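PDB 6LYJ: uracil-DNA glycosylase, which belongs to the uracil-DNA glycosylase superfamily and has an alpha/beta fold built round a four-stranded parallel sheet. Local coordinates for residues F44-L48 against W167-H173; V51-V55 against D164-A168. All coordinates share one frame; numbering follows the deposited sequence.

Overall arrangement
Both contacts set helix 42-59 against helix 167-181 or the turn leading into it, and their centres lie about 8 Å apart on one side of the chain's centre. Interaction 1 takes residues 44-48 near the start of helix 42-59 and sets them against the first two turns of helix 167-181. Interaction 2 follows along helix 42-59 with residues 51-55, which meet the loop and helix start at 164-168. The pairing thus runs in opposed directions, and Trp167 serves in both. More than a hundred residues separate the paired segments, including parallel strands 85-89 and 145-149, so the two contacts together tie helix 42-59, near the start of the modelled chain, to helix 167-181.

Interaction 1: residues F44-L48 against W167-H173; sequences FQRKL and WAWFTDH
Phe44 and Trp169 meet because their first torsions send both rings into the gap between the helices: chi1 of Trp169, 157°, places CG roughly trans to the backbone N, while Phe44 keeps its CG beside its own N. The indole then presents its edge to a face of the phenyl ring, with Trp169 CZ2 3.7 Å from Phe44 CG. This edge-on approach, together with an angle of 84° between the Phe44 ring and the five-membered ring of Trp169, makes the pair T-shaped. Phe44 in turn points its own edge at the imidazole of His173, where Phe44 CE2 lies 3.6 Å from His173 CE1, a second edge-to-face step that completes an aromatic cluster. This cluster sits between helices 42-59 and 167-181; the axes of the two short segments approach to 10.9 Å, their directions 134° apart. The rim of the indole also reaches the backbone of the first helix, with Trp169 CH2 3.4 Å from Phe44 O, an oxygen already engaged by the Leu48 N-H within the helix. Lys47, bent near its end, lays CE over an indole face and carries NZ to 4.8 Å from the centroid of the five-membered ring of Trp169, a cation-pi arrangement. On the more buried side, Leu48 CD1 sits over a face of the Phe170 ring in a CH-pi contact, 4.1 Å from its centroid, and Leu48 CD2 approaches Phe170 CE1 at 3.9 Å.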
ATOM      1  N   PHE A  44     -26.041   4.819   9.750  1.00 19.53           N
ATOM      2  CA  PHE A  44     -24.775   4.652   9.042  1.00 22.97           C
ATOM      3  C   PHE A  44     -24.500   5.837   8.126  1.00 15.07           C
ATOM      4  O   PHE A  44     -23.344   6.242   7.958  1.00 17.64           O
ATOM      5  CB  PHE A  44     -24.753   3.344   8.251  1.00 23.09           C
ATOM      6  CG  PHE A  44     -24.319   2.155   9.061  1.00 24.84           C
ATOM      7  CD1 PHE A  44     -24.381   2.182  10.445  1.00 22.80           C
ATOM      8  CD2 PHE A  44     -23.799   1.031   8.439  1.00 25.68           C
ATOM      9  CE1 PHE A  44     -23.966   1.096  11.193  1.00 27.46           C
ATOM     10  CE2 PHE A  44     -23.380  -0.058   9.180  1.00 27.66           C
ATOM     11  CZ  PHE A  44     -23.462  -0.026  10.559  1.00 27.47           C
ATOM     12  N   GLN A  45     -25.553   6.403   7.527  1.00 16.48           N
ATOM     13  CA  GLN A  45     -25.384   7.629   6.755  1.00 15.76           C
ATOM     14  C   GLN A  45     -24.826   8.744   7.626  1.00 20.01           C
ATOM     15  O   GLN A  45     -23.915   9.469   7.213  1.00 19.70           O
ATOM     16  CB  GLN A  45     -26.715   8.065   6.143  1.00 16.67           C
ATOM     17  CG  GLN A  45     -27.264   7.147   5.066  1.00 20.28           C
ATOM     18  CD  GLN A  45     -28.650   7.562   4.613  1.00 26.79           C
ATOM     19  OE1 GLN A  45     -28.868   8.709   4.227  1.00 27.78           O
ATOM     20  NE2 GLN A  45     -29.597   6.630   4.660  1.00 30.55           N
ATOM     21  N   ARG A  46     -25.349   8.880   8.848  1.00 16.16           N
ATOM     22  CA  ARG A  46     -24.878   9.937   9.737  1.00 16.26           C
ATOM     23  C   ARG A  46     -23.442   9.686  10.187  1.00 21.84           C
ATOM     24  O   ARG A  46     -22.653  10.628  10.307  1.00 22.35           O
ATOM     25  CB  ARG A  46     -25.812  10.059  10.941  1.00 17.02           C
ATOM     26  CG  ARG A  46     -27.129  10.735  10.607  1.00 18.60           C
ATOM     27  CD  ARG A  46     -28.126  10.645  11.751  1.00 18.78           C
ATOM     28  NE  ARG A  46     -27.643  11.291  12.968  1.00 19.94           N
ATOM     29  CZ  ARG A  46     -28.328  11.327  14.107  1.00 21.07           C
ATOM     30  NH1 ARG A  46     -29.515  10.753  14.174  1.00 21.65           N
ATOM     31  NH2 ARG A  46     -27.835  11.936  15.176  1.00 24.09           N
ATOM     32  N   LYS A  47     -23.081   8.424  10.425  1.00 15.07           N
ATOM     33  CA  LYS A  47     -21.708   8.099  10.814  1.00 15.87           C
ATOM     34  C   LYS A  47     -20.720   8.408   9.689  1.00 15.37           C
ATOM     35  O   LYS A  47     -19.640   8.975   9.928  1.00 15.38           O
ATOM     36  CB  LYS A  47     -21.628   6.628  11.233  1.00 15.93           C
ATOM     37  CG  LYS A  47     -22.377   6.323  12.524  1.00 20.23           C
ATOM     38  CD  LYS A  47     -22.688   4.836  12.676  1.00 22.67           C
ATOM     39  CE  LYS A  47     -21.434   4.028  12.936  1.00 27.04           C
ATOM     40  NZ  LYS A  47     -20.790   4.422  14.213  1.00 32.36           N
ATOM     41  N   LEU A  48     -21.074   8.055   8.450  1.00 16.85           N
ATOM     42  CA  LEU A  48     -20.230   8.424   7.317  1.00 16.82           C
ATOM     43  C   LEU A  48     -20.134   9.942   7.178  1.00 16.43           C
ATOM     44  O   LEU A  48     -19.044  10.489   6.953  1.00 17.01           O
ATOM     45  CB  LEU A  48     -20.763   7.787   6.035  1.00 17.33           C
ATOM     46  CG  LEU A  48     -20.068   8.217   4.742  1.00 19.08           C
ATOM     47  CD1 LEU A  48     -18.579   7.906   4.799  1.00 18.26           C
ATOM     48  CD2 LEU A  48     -20.720   7.543   3.541  1.00 16.45           C
ATOM     49  N   TRP A 167     -12.528   5.979   8.981  1.00 15.72           N
ATOM     50  CA  TRP A 167     -12.535   5.393   7.643  1.00 15.94           C
ATOM     51  C   TRP A 167     -12.584   3.870   7.700  1.00 17.10           C
ATOM     52  O   TRP A 167     -13.199   3.233   6.838  1.00 18.53           O
ATOM     53  CB  TRP A 167     -11.313   5.850   6.841  1.00 13.25           C
ATOM     54  CG  TRP A 167     -11.385   7.261   6.304  1.00 14.09           C
ATOM     55  CD1 TRP A 167     -10.446   8.245   6.456  1.00 13.53           C
ATOM     56  CD2 TRP A 167     -12.445   7.840   5.530  1.00 10.87           C
ATOM     57  NE1 TRP A 167     -10.855   9.392   5.825  1.00 11.08           N
ATOM     58  CE2 TRP A 167     -12.079   9.171   5.250  1.00 15.85           C
ATOM     59  CE3 TRP A 167     -13.671   7.362   5.050  1.00 18.82           C
ATOM     60  CZ2 TRP A 167     -12.892  10.030   4.510  1.00 14.73           C
ATOM     61  CZ3 TRP A 167     -14.477   8.217   4.317  1.00 17.77           C
ATOM     62  CH2 TRP A 167     -14.085   9.536   4.055  1.00 19.07           C
ATOM     63  N   ALA A 168     -11.911   3.267   8.688  1.00 15.45           N
ATOM     64  CA  ALA A 168     -11.822   1.810   8.741  1.00 16.15           C
ATOM     65  C   ALA A 168     -13.194   1.169   8.920  1.00 18.21           C
ATOM     66  O   ALA A 168     -13.487   0.136   8.307  1.00 18.02           O
ATOM     67  CB  ALA A 168     -10.875   1.378   9.864  1.00 18.08           C
ATOM     68  N   TRP A 169     -14.055   1.772   9.744  1.00 17.06           N
ATOM     69  CA  TRP A 169     -15.432   1.293   9.850  1.00 19.22           C
ATOM     70  C   TRP A 169     -16.128   1.308   8.493  1.00 17.45           C
ATOM     71  O   TRP A 169     -16.776   0.326   8.099  1.00 16.38           O
ATOM     72  CB  TRP A 169     -16.203   2.149  10.860  1.00 20.20           C
ATOM     73  CG  TRP A 169     -17.682   2.108  10.654  1.00 20.49           C
ATOM     74  CD1 TRP A 169     -18.548   1.159  11.111  1.00 23.92           C
ATOM     75  CD2 TRP A 169     -18.467   3.046   9.911  1.00 19.24           C
ATOM     76  NE1 TRP A 169     -19.827   1.452  10.705  1.00 24.76           N
ATOM     77  CE2 TRP A 169     -19.804   2.605   9.965  1.00 24.24           C
ATOM     78  CE3 TRP A 169     -18.170   4.218   9.206  1.00 18.56           C
ATOM     79  CZ2 TRP A 169     -20.843   3.296   9.342  1.00 22.75           C
ATOM     80  CZ3 TRP A 169     -19.204   4.898   8.584  1.00 15.67           C
ATOM     81  CH2 TRP A 169     -20.523   4.437   8.661  1.00 19.59           C
ATOM     82  N   PHE A 170     -15.958   2.395   7.737  1.00 17.17           N
ATOM     83  CA  PHE A 170     -16.658   2.527   6.463  1.00 16.66           C
ATOM     84  C   PHE A 170     -16.145   1.513   5.449  1.00 17.80           C
ATOM     85  O   PHE A 170     -16.937   0.837   4.783  1.00 17.01           O
ATOM     86  CB  PHE A 170     -16.521   3.951   5.922  1.00 13.47           C
ATOM     87  CG  PHE A 170     -17.060   4.119   4.524  1.00 15.58           C
ATOM     88  CD1 PHE A 170     -18.411   3.941   4.266  1.00 18.14           C
ATOM     89  CD2 PHE A 170     -16.220   4.453   3.472  1.00 14.53           C
ATOM     90  CE1 PHE A 170     -18.917   4.084   2.978  1.00 19.59           C
ATOM     91  CE2 PHE A 170     -16.722   4.605   2.181  1.00 18.43           C
ATOM     92  CZ  PHE A 170     -18.070   4.421   1.938  1.00 18.89           C
ATOM     93  N   THR A 171     -14.821   1.405   5.300  1.00 18.61           N
ATOM     94  CA  THR A 171     -14.286   0.489   4.295  1.00 17.87           C
ATOM     95  C   THR A 171     -14.487  -0.971   4.691  1.00 19.10           C
ATOM     96  O   THR A 171     -14.693  -1.819   3.813  1.00 14.92           O
ATOM     97  CB  THR A 171     -12.808   0.790   4.016  1.00 16.10           C
ATOM     98  OG1 THR A 171     -12.056   0.789   5.236  1.00 15.85           O
ATOM     99  CG2 THR A 171     -12.667   2.145   3.332  1.00 15.79           C
ATOM    100  N   ASP A 172     -14.447  -1.292   5.992  1.00 18.81           N
ATOM    101  CA  ASP A 172     -14.866  -2.615   6.445  1.00 17.96           C
ATOM    102  C   ASP A 172     -16.285  -2.921   5.985  1.00 16.27           C
ATOM    103  O   ASP A 172     -16.570  -4.016   5.480  1.00 14.72           O
ATOM    104  CB  ASP A 172     -14.786  -2.706   7.972  1.00 14.94           C
ATOM    105  CG  ASP A 172     -13.385  -3.009   8.481  1.00 16.73           C
ATOM    106  OD1 ASP A 172     -12.454  -3.173   7.666  1.00 16.52           O
ATOM    107  OD2 ASP A 172     -13.226  -3.081   9.717  1.00 19.90           O
ATOM    108  N   HIS A 173     -17.199  -1.967   6.185  1.00 13.36           N
ATOM    109  CA  HIS A 173     -18.583  -2.199   5.788  1.00 13.11           C
ATOM    110  C   HIS A 173     -18.688  -2.378   4.277  1.00 13.51           C
ATOM    111  O   HIS A 173     -19.438  -3.239   3.797  1.00 14.17           O
ATOM    112  CB  HIS A 173     -19.462  -1.045   6.274  1.00 15.77           C
ATOM    113  CG  HIS A 173     -20.923  -1.225   5.987  1.00 19.23           C
ATOM    114  ND1 HIS A 173     -21.708  -2.134   6.662  1.00 19.94           N
ATOM    115  CD2 HIS A 173     -21.746  -0.589   5.121  1.00 19.49           C
ATOM    116  CE1 HIS A 173     -22.948  -2.062   6.211  1.00 20.63           C
ATOM    117  NE2 HIS A 173     -22.997  -1.131   5.276  1.00 20.45           N
TER

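Interaction 2: residues V51-V55 against D164-A168; sequences VIACV and DIGWA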
ATOM      1  N   VAL A  51     -17.645  11.236   9.601  1.00 15.58           N
ATOM      2  CA  VAL A  51     -16.248  11.061   9.203  1.00 15.41           C
ATOM      3  C   VAL A  51     -15.862  12.114   8.168  1.00 15.45           C
ATOM      4  O   VAL A  51     -14.775  12.714   8.231  1.00 16.39           O
ATOM      5  CB  VAL A  51     -16.009   9.635   8.676  1.00 15.06           C
ATOM      6  CG1 VAL A  51     -14.542   9.445   8.330  1.00 14.20           C
ATOM      7  CG2 VAL A  51     -16.453   8.608   9.704  1.00 18.04           C
ATOM      8  N   ILE A  52     -16.736  12.327   7.181  1.00 17.03           N
ATOM      9  CA  ILE A  52     -16.506  13.359   6.172  1.00 18.86           C
ATOM     10  C   ILE A  52     -16.330  14.725   6.828  1.00 16.39           C
ATOM     11  O   ILE A  52     -15.448  15.505   6.448  1.00 15.94           O
ATOM     12  CB  ILE A  52     -17.657  13.355   5.150  1.00 20.71           C
ATOM     13  CG1 ILE A  52     -17.604  12.070   4.319  1.00 20.10           C
ATOM     14  CG2 ILE A  52     -17.603  14.593   4.261  1.00 20.32           C
ATOM     15  CD1 ILE A  52     -18.822  11.846   3.462  1.00 22.04           C
ATOM     16  N   ALA A  53     -17.163  15.030   7.827  1.00 17.85           N
ATOM     17  CA  ALA A  53     -17.060  16.307   8.526  1.00 18.15           C
ATOM     18  C   ALA A  53     -15.739  16.420   9.277  1.00 18.28           C
ATOM     19  O   ALA A  53     -15.136  17.498   9.329  1.00 22.89           O
ATOM     20  CB  ALA A  53     -18.246  16.479   9.476  1.00 16.14           C
ATOM     21  N   CYS A  54     -15.297  15.325   9.900  1.00 19.86           N
ATOM     22  CA  CYS A  54     -14.004  15.322  10.577  1.00 17.79           C
ATOM     23  C   CYS A  54     -12.885  15.674   9.607  1.00 21.81           C
ATOM     24  O   CYS A  54     -12.010  16.497   9.916  1.00 19.69           O
ATOM     25  CB  CYS A  54     -13.750  13.953  11.212  1.00 18.08           C
ATOM     26  SG  CYS A  54     -12.140  13.786  12.016  1.00 21.53           S
ATOM     27  N   VAL A  55     -12.887  15.040   8.430  1.00 13.68           N
ATOM     28  CA  VAL A  55     -11.858  15.348   7.438  1.00 13.54           C
ATOM     29  C   VAL A  55     -11.953  16.809   7.011  1.00 21.62           C
ATOM     30  O   VAL A  55     -10.932  17.481   6.813  1.00 20.93           O
ATOM     31  CB  VAL A  55     -11.963  14.396   6.231  1.00 21.26           C
ATOM     32  CG1 VAL A  55     -10.916  14.753   5.179  1.00 21.00           C
ATOM     33  CG2 VAL A  55     -11.799  12.947   6.668  1.00 12.40           C
ATOM     34  N   ASP A 164      -7.550   6.522  12.531  1.00 20.77           N
ATOM     35  CA  ASP A 164      -8.517   6.340  13.609  1.00 21.46           C
ATOM     36  C   ASP A 164      -9.664   7.344  13.568  1.00 23.97           C
ATOM     37  O   ASP A 164     -10.322   7.562  14.589  1.00 31.45           O
ATOM     38  CB  ASP A 164      -7.817   6.410  14.969  1.00 29.62           C
ATOM     39  CG  ASP A 164      -6.857   5.259  15.190  1.00 37.22           C
ATOM     40  OD1 ASP A 164      -7.241   4.101  14.919  1.00 39.60           O
ATOM     41  OD2 ASP A 164      -5.715   5.513  15.629  1.00 41.31           O
ATOM     42  N   ILE A 165      -9.926   7.969  12.420  1.00 19.59           N
ATOM     43  CA  ILE A 165     -10.995   8.955  12.348  1.00 22.29           C
ATOM     44  C   ILE A 165     -12.301   8.360  11.847  1.00 21.69           C
ATOM     45  O   ILE A 165     -13.298   9.087  11.720  1.00 23.92           O
ATOM     46  CB  ILE A 165     -10.576  10.158  11.485  1.00 23.22           C
ATOM     47  CG1 ILE A 165     -10.426   9.739  10.026  1.00 21.88           C
ATOM     48  CG2 ILE A 165      -9.279  10.753  12.020  1.00 23.89           C
ATOM     49  CD1 ILE A 165     -10.158  10.893   9.103  1.00 22.60           C
ATOM     50  N   GLY A 166     -12.330   7.063  11.560  1.00 17.12           N
ATOM     51  CA  GLY A 166     -13.556   6.382  11.190  1.00 16.27           C
ATOM     52  C   GLY A 166     -13.581   5.814   9.788  1.00 19.61           C
ATOM     53  O   GLY A 166     -14.596   5.215   9.408  1.00 21.34           O
ATOM     54  N   TRP A 167     -12.528   5.979   8.981  1.00 15.72           N
ATOM     55  CA  TRP A 167     -12.535   5.393   7.643  1.00 15.94           C
ATOM     56  C   TRP A 167     -12.584   3.870   7.700  1.00 17.10           C
ATOM     57  O   TRP A 167     -13.199   3.233   6.838  1.00 18.53           O
ATOM     58  CB  TRP A 167     -11.313   5.850   6.841  1.00 13.25           C
ATOM     59  CG  TRP A 167     -11.385   7.261   6.304  1.00 14.09           C
ATOM     60  CD1 TRP A 167     -10.446   8.245   6.456  1.00 13.53           C
ATOM     61  CD2 TRP A 167     -12.445   7.840   5.530  1.00 10.87           C
ATOM     62  NE1 TRP A 167     -10.855   9.392   5.825  1.00 11.08           N
ATOM     63  CE2 TRP A 167     -12.079   9.171   5.250  1.00 15.85           C
ATOM     64  CE3 TRP A 167     -13.671   7.362   5.050  1.00 18.82           C
ATOM     65  CZ2 TRP A 167     -12.892  10.030   4.510  1.00 14.73           C
ATOM     66  CZ3 TRP A 167     -14.477   8.217   4.317  1.00 17.77           C
ATOM     67  CH2 TRP A 167     -14.085   9.536   4.055  1.00 19.07           C
ATOM     68  N   ALA A 168     -11.911   3.267   8.688  1.00 15.45           N
ATOM     69  CA  ALA A 168     -11.822   1.810   8.741  1.00 16.15           C
ATOM     70  C   ALA A 168     -13.194   1.169   8.920  1.00 18.21           C
ATOM     71  O   ALA A 168     -13.487   0.136   8.307  1.00 18.02           O
ATOM     72  CB  ALA A 168     -10.875   1.378   9.864  1.00 18.08           C
TER
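Val51, Ile165 and Trp167 bury the greatest areas here, and Val51 touches both of the others. Its CG1, trans to the backbone N (chi1 -177°), sits over the middle of the indole: Val51 CG1 lies 3.8 Å from the centroid of the six-membered ring of Trp167 and 10° off the ring normal, the geometry of a CH-pi contact. The same methyl packs on the peptide of the opposing loop, with Val51 CG1 3.6 Å from Ile165 O. Ile165 fits against the next turn of the helix. Its CD1 comes to 3.6 Å from Val55 CG2, and its CB faces Cys54 SG at 4.0 Å. Val55 CG2 bridges the two partners, since it also lies 3.8 Å from Trp167 NE1. Between Ile165 and Trp167, Gly166 takes the N-cap position of helix 167-181, and its backbone passes close to Val51: the CA atoms of Val51 and Gly166 are 5.8 Å apart. Gly166, which has no side chain and a positive phi of 116°, lets the loop lie close against helix 42-59. No hydrogen bond crosses between the segments, and the indole N-H is used by Thr153 OG1 in a neighbouring loop, which implies that shape and apolar contact hold this junction while the bond to Thr153 probably helps hold the indole from outside the contact.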